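Local coordinates for protein vestitone reductase (Medicago sativa, PDB 2P4H) that catalyses the stereospecific, NADPH-dependent reduction of (3R)-vestitone to an isoflavan-triol, the penultimate step in the biosynthesis of the phytoalexin medicarpin, at residues R3-I17 and F68-A82. Sequence-based numbering, arbitrary orientation.
Sequences RVCVTGGTGFLGSWI and FAAAIEGCVGIFHTA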
loop_
_atom_site.group_PDB
_atom_site.type_symbol
_atom_site.label_atom_id
_atom_site.label_comp_id
_atom_site.label_asym_id
_atom_site.label_seq_id
_atom_site.Cartn_x
_atom_site.Cartn_y
_atom_site.Cartn_z
ATOM N N ARG A 3 3.521 -19.021 9.606
ATOM C CA ARG A 3 4.307 -17.818 9.826
ATOM C C ARG A 3 4.467 -17.009 8.544
ATOM O O ARG A 3 4.724 -17.558 7.474
ATOM C CB ARG A 3 5.680 -18.200 10.384
ATOM C CG ARG A 3 6.523 -17.027 10.840
ATOM C CD ARG A 3 7.599 -17.492 11.802
ATOM N NE ARG A 3 7.009 -18.106 12.990
ATOM C CZ ARG A 3 7.708 -18.690 13.958
ATOM N NH1 ARG A 3 9.031 -18.746 13.887
ATOM N NH2 ARG A 3 7.080 -19.225 14.996
ATOM N N VAL A 4 4.303 -15.697 8.659
ATOM C CA VAL A 4 4.440 -14.809 7.512
ATOM C C VAL A 4 5.488 -13.744 7.807
ATOM O O VAL A 4 5.502 -13.161 8.891
ATOM C CB VAL A 4 3.097 -14.109 7.183
ATOM C CG1 VAL A 4 3.282 -13.119 6.040
ATOM C CG2 VAL A 4 2.050 -15.150 6.812
ATOM N N CYS A 5 6.377 -13.504 6.848
ATOM C CA CYS A 5 7.407 -12.484 7.015
ATOM C C CYS A 5 6.920 -11.198 6.359
ATOM O O CYS A 5 6.588 -11.189 5.172
ATOM C CB CYS A 5 8.723 -12.922 6.367
ATOM S SG CYS A 5 10.063 -11.716 6.575
ATOM N N VAL A 6 6.886 -10.123 7.140
ATOM C CA VAL A 6 6.439 -8.816 6.666
ATOM C C VAL A 6 7.583 -7.811 6.743
ATOM O O VAL A 6 8.134 -7.586 7.817
ATOM C CB VAL A 6 5.286 -8.268 7.544
ATOM C CG1 VAL A 6 4.813 -6.923 7.013
ATOM C CG2 VAL A 6 4.130 -9.257 7.585
ATOM N N THR A 7 7.949 -7.208 5.616
ATOM C CA THR A 7 9.007 -6.204 5.645
ATOM C C THR A 7 8.354 -4.849 5.904
ATOM O O THR A 7 7.154 -4.682 5.671
ATOM C CB THR A 7 9.786 -6.130 4.320
ATOM O OG1 THR A 7 8.905 -5.708 3.271
ATOM C CG2 THR A 7 10.383 -7.483 3.977
ATOM N N GLY A 8 9.139 -3.891 6.391
ATOM C CA GLY A 8 8.608 -2.569 6.681
ATOM C C GLY A 8 7.594 -2.612 7.811
ATOM O O GLY A 8 6.577 -1.917 7.774
ATOM N N GLY A 9 7.894 -3.411 8.831
ATOM C CA GLY A 9 6.993 -3.584 9.959
ATOM C C GLY A 9 6.527 -2.369 10.738
ATOM O O GLY A 9 5.449 -2.402 11.334
ATOM N N THR A 10 7.321 -1.304 10.762
ATOM C CA THR A 10 6.914 -0.114 11.503
ATOM C C THR A 10 6.226 0.922 10.621
ATOM O O THR A 10 5.825 1.983 11.096
ATOM C CB THR A 10 8.108 0.552 12.221
ATOM O OG1 THR A 10 9.125 0.876 11.269
ATOM C CG2 THR A 10 8.679 -0.381 13.284
ATOM N N GLY A 11 6.091 0.619 9.334
ATOM C CA GLY A 11 5.423 1.544 8.439
ATOM C C GLY A 11 3.917 1.451 8.612
ATOM O O GLY A 11 3.415 0.527 9.247
ATOM N N PHE A 12 3.192 2.410 8.047
ATOM C CA PHE A 12 1.736 2.429 8.132
ATOM C C PHE A 12 1.110 1.113 7.658
ATOM O O PHE A 12 0.391 0.449 8.410
ATOM C CB PHE A 12 1.208 3.621 7.314
ATOM C CG PHE A 12 -0.269 3.574 7.005
ATOM C CD1 PHE A 12 -1.205 3.226 7.976
ATOM C CD2 PHE A 12 -0.724 3.935 5.740
ATOM C CE1 PHE A 12 -2.573 3.241 7.689
ATOM C CE2 PHE A 12 -2.086 3.956 5.446
ATOM C CZ PHE A 12 -3.011 3.610 6.418
ATOM N N LEU A 13 1.386 0.722 6.421
ATOM C CA LEU A 13 0.803 -0.509 5.900
ATOM C C LEU A 13 1.358 -1.757 6.583
ATOM O O LEU A 13 0.601 -2.647 6.983
ATOM C CB LEU A 13 1.026 -0.608 4.388
ATOM C CG LEU A 13 0.388 -1.846 3.753
ATOM C CD1 LEU A 13 -1.115 -1.846 4.000
ATOM C CD2 LEU A 13 0.692 -1.871 2.262
ATOM N N GLY A 14 2.678 -1.824 6.715
ATOM C CA GLY A 14 3.291 -2.977 7.342
ATOM C C GLY A 14 2.782 -3.255 8.743
ATOM O O GLY A 14 2.467 -4.401 9.076
ATOM N N SER A 15 2.697 -2.218 9.571
ATOM C CA SER A 15 2.232 -2.416 10.936
ATOM C C SER A 15 0.768 -2.838 10.976
ATOM O O SER A 15 0.382 -3.653 11.814
ATOM C CB SER A 15 2.461 -1.155 11.785
ATOM O OG SER A 15 1.772 -0.027 11.282
ATOM N N TRP A 16 -0.054 -2.307 10.075
ATOM C CA TRP A 16 -1.458 -2.698 10.073
ATOM C C TRP A 16 -1.582 -4.158 9.652
ATOM O O TRP A 16 -2.396 -4.906 10.195
ATOM C CB TRP A 16 -2.293 -1.817 9.140
ATOM C CG TRP A 16 -3.751 -2.068 9.355
ATOM C CD1 TRP A 16 -4.550 -2.936 8.665
ATOM C CD2 TRP A 16 -4.547 -1.556 10.429
ATOM N NE1 TRP A 16 -5.795 -3.002 9.252
ATOM C CE2 TRP A 16 -5.817 -2.163 10.336
ATOM C CE3 TRP A 16 -4.305 -0.645 11.467
ATOM C CZ2 TRP A 16 -6.847 -1.888 11.245
ATOM C CZ3 TRP A 16 -5.325 -0.373 12.370
ATOM C CH2 TRP A 16 -6.579 -0.992 12.253
ATOM N N ILE A 17 -0.769 -4.566 8.682
ATOM C CA ILE A 17 -0.790 -5.946 8.220
ATOM C C ILE A 17 -0.341 -6.893 9.340
ATOM O O ILE A 17 -0.883 -7.990 9.476
ATOM C CB ILE A 17 0.092 -6.110 6.958
ATOM C CG1 ILE A 17 -0.650 -5.519 5.753
ATOM C CG2 ILE A 17 0.426 -7.580 6.719
ATOM C CD1 ILE A 17 0.114 -5.595 4.441
ATOM N N PHE A 68 18.141 -11.905 4.822
ATOM C CA PHE A 68 16.731 -12.256 5.014
ATOM C C PHE A 68 16.520 -13.748 5.263
ATOM O O PHE A 68 15.407 -14.173 5.567
ATOM C CB PHE A 68 15.908 -11.866 3.780
ATOM C CG PHE A 68 15.665 -10.393 3.651
ATOM C CD1 PHE A 68 14.711 -9.761 4.447
ATOM C CD2 PHE A 68 16.389 -9.635 2.738
ATOM C CE1 PHE A 68 14.485 -8.391 4.334
ATOM C CE2 PHE A 68 16.171 -8.265 2.617
ATOM C CZ PHE A 68 15.217 -7.643 3.417
ATOM N N ALA A 69 17.581 -14.539 5.128
ATOM C CA ALA A 69 17.480 -15.987 5.305
ATOM C C ALA A 69 16.760 -16.425 6.576
ATOM O O ALA A 69 15.835 -17.234 6.521
ATOM C CB ALA A 69 18.870 -16.617 5.246
ATOM N N ALA A 70 17.176 -15.895 7.720
ATOM C CA ALA A 70 16.550 -16.266 8.981
ATOM C C ALA A 70 15.107 -15.771 9.082
ATOM O O ALA A 70 14.233 -16.478 9.584
ATOM C CB ALA A 70 17.370 -15.724 10.148
ATOM N N ALA A 71 14.862 -14.559 8.595
ATOM C CA ALA A 71 13.531 -13.970 8.655
ATOM C C ALA A 71 12.464 -14.704 7.848
ATOM O O ALA A 71 11.285 -14.659 8.203
ATOM C CB ALA A 71 13.593 -12.508 8.220
ATOM N N ILE A 72 12.857 -15.375 6.768
ATOM C CA ILE A 72 11.880 -16.089 5.945
ATOM C C ILE A 72 11.869 -17.596 6.179
ATOM O O ILE A 72 11.046 -18.312 5.607
ATOM C CB ILE A 72 12.105 -15.834 4.433
ATOM C CG1 ILE A 72 13.410 -16.488 3.969
ATOM C CG2 ILE A 72 12.123 -14.333 4.160
ATOM C CD1 ILE A 72 13.583 -16.496 2.457
ATOM N N GLU A 73 12.776 -18.077 7.020
ATOM C CA GLU A 73 12.852 -19.501 7.309
ATOM C C GLU A 73 11.534 -20.021 7.877
ATOM O O GLU A 73 10.999 -19.467 8.837
ATOM C CB GLU A 73 13.986 -19.775 8.301
ATOM C CG GLU A 73 14.119 -21.238 8.707
ATOM C CD GLU A 73 14.536 -22.131 7.555
ATOM O OE1 GLU A 73 14.512 -23.369 7.723
ATOM O OE2 GLU A 73 14.898 -21.598 6.484
ATOM N N GLY A 74 11.013 -21.082 7.268
ATOM C CA GLY A 74 9.772 -21.681 7.727
ATOM C C GLY A 74 8.491 -20.908 7.464
ATOM O O GLY A 74 7.419 -21.321 7.910
ATOM N N CYS A 75 8.585 -19.795 6.741
ATOM C CA CYS A 75 7.406 -18.982 6.450
ATOM C C CYS A 75 6.573 -19.497 5.282
ATOM O O CYS A 75 7.105 -20.015 4.302
ATOM C CB CYS A 75 7.822 -17.535 6.173
ATOM S SG CYS A 75 8.420 -16.655 7.625
ATOM N N VAL A 76 5.256 -19.345 5.397
ATOM C CA VAL A 76 4.342 -19.780 4.348
ATOM C C VAL A 76 4.079 -18.629 3.384
ATOM O O VAL A 76 3.601 -18.832 2.271
ATOM C CB VAL A 76 2.998 -20.269 4.939
ATOM C CG1 VAL A 76 3.238 -21.467 5.844
ATOM C CG2 VAL A 76 2.322 -19.145 5.713
ATOM N N GLY A 77 4.397 -17.414 3.819
ATOM C CA GLY A 77 4.194 -16.261 2.966
ATOM C C GLY A 77 5.147 -15.128 3.288
ATOM O O GLY A 77 5.677 -15.042 4.397
ATOM N N ILE A 78 5.375 -14.271 2.297
ATOM C CA ILE A 78 6.230 -13.103 2.448
ATOM C C ILE A 78 5.457 -11.917 1.890
ATOM O O ILE A 78 5.024 -11.941 0.733
ATOM C CB ILE A 78 7.556 -13.232 1.654
ATOM C CG1 ILE A 78 8.411 -14.370 2.221
ATOM C CG2 ILE A 78 8.329 -11.915 1.717
ATOM C CD1 ILE A 78 9.638 -14.691 1.369
ATOM N N PHE A 79 5.262 -10.899 2.721
ATOM C CA PHE A 79 4.570 -9.683 2.307
ATOM C C PHE A 79 5.635 -8.593 2.299
ATOM O O PHE A 79 6.043 -8.096 3.353
ATOM C CB PHE A 79 3.456 -9.305 3.292
ATOM C CG PHE A 79 2.336 -10.316 3.393
ATOM C CD1 PHE A 79 2.213 -11.357 2.476
ATOM C CD2 PHE A 79 1.386 -10.204 4.406
ATOM C CE1 PHE A 79 1.160 -12.272 2.567
ATOM C CE2 PHE A 79 0.330 -11.111 4.505
ATOM C CZ PHE A 79 0.217 -12.146 3.584
ATOM N N HIS A 80 6.095 -8.235 1.106
ATOM C CA HIS A 80 7.128 -7.222 0.965
ATOM C C HIS A 80 6.503 -5.844 0.769
ATOM O O HIS A 80 6.120 -5.479 -0.347
ATOM C CB HIS A 80 8.039 -7.573 -0.217
ATOM C CG HIS A 80 9.291 -6.759 -0.265
ATOM N ND1 HIS A 80 10.087 -6.663 -1.386
ATOM C CD2 HIS A 80 9.891 -6.009 0.688
ATOM C CE1 HIS A 80 11.122 -5.885 -1.121
ATOM N NE2 HIS A 80 11.026 -5.476 0.131
ATOM N N THR A 81 6.411 -5.084 1.859
ATOM C CA THR A 81 5.807 -3.750 1.836
ATOM C C THR A 81 6.827 -2.618 1.936
ATOM O O THR A 81 6.471 -1.445 1.805
ATOM C CB THR A 81 4.816 -3.557 3.009
ATOM O OG1 THR A 81 5.540 -3.195 4.195
ATOM C CG2 THR A 81 4.044 -4.842 3.279
ATOM N N ALA A 82 8.086 -2.971 2.168
ATOM C CA ALA A 82 9.148 -1.980 2.320
ATOM C C ALA A 82 9.889 -1.608 1.041
ATOM O O ALA A 82 9.965 -2.391 0.092
ATOM C CB ALA A 82 10.149 -2.466 3.363
HETATM O O HOH W 1 4.878 -21.321 8.604
HETATM O O HOH W 2 5.221 -0.743 5.594
#
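T81 OG1 is held by two hydrogen bonds: it donates to T7 O at 2.6 Å and accepts one from a water whose oxygen is 2.8 Å from OG1. Threonine suits this place because it carries both a hydroxyl and a methyl: with OG1 between the backbone N and carbonyl carbon (chi1 83°), the hydroxyl faces T7 O and the water, while CG2 meets I17 CD1 tip to tip. The same water donates to G8 O and accepts from G14 N, tying T81, just after strand 77-80, to the glycine-rich turn and the first turn of helix 12-23. Lacking side chains, G8, with positive phi, lies close to T81 and A82, and G14 packs close to G8 O.

Along strands 3-7 and 77-80 the parallel ladder includes F79 N to C5 O at 2.8 Å; G77 N, buried, has no partner. On one sheet face V4 CG1 sits 3.8 Å from the centroid of the F79 ring, a CH-pi contact nearly on the ring normal, while I17 CG2 meets the ring edge at CD2. On the other face, slim C5 fits SG against A71 CB at 4.0 Å.

The contact joins the Rossmann fold's first beta-alpha unit to strand 77-80, and its predicted NADP(+)-binding glycine turn is probably kept in shape by the threonine and water.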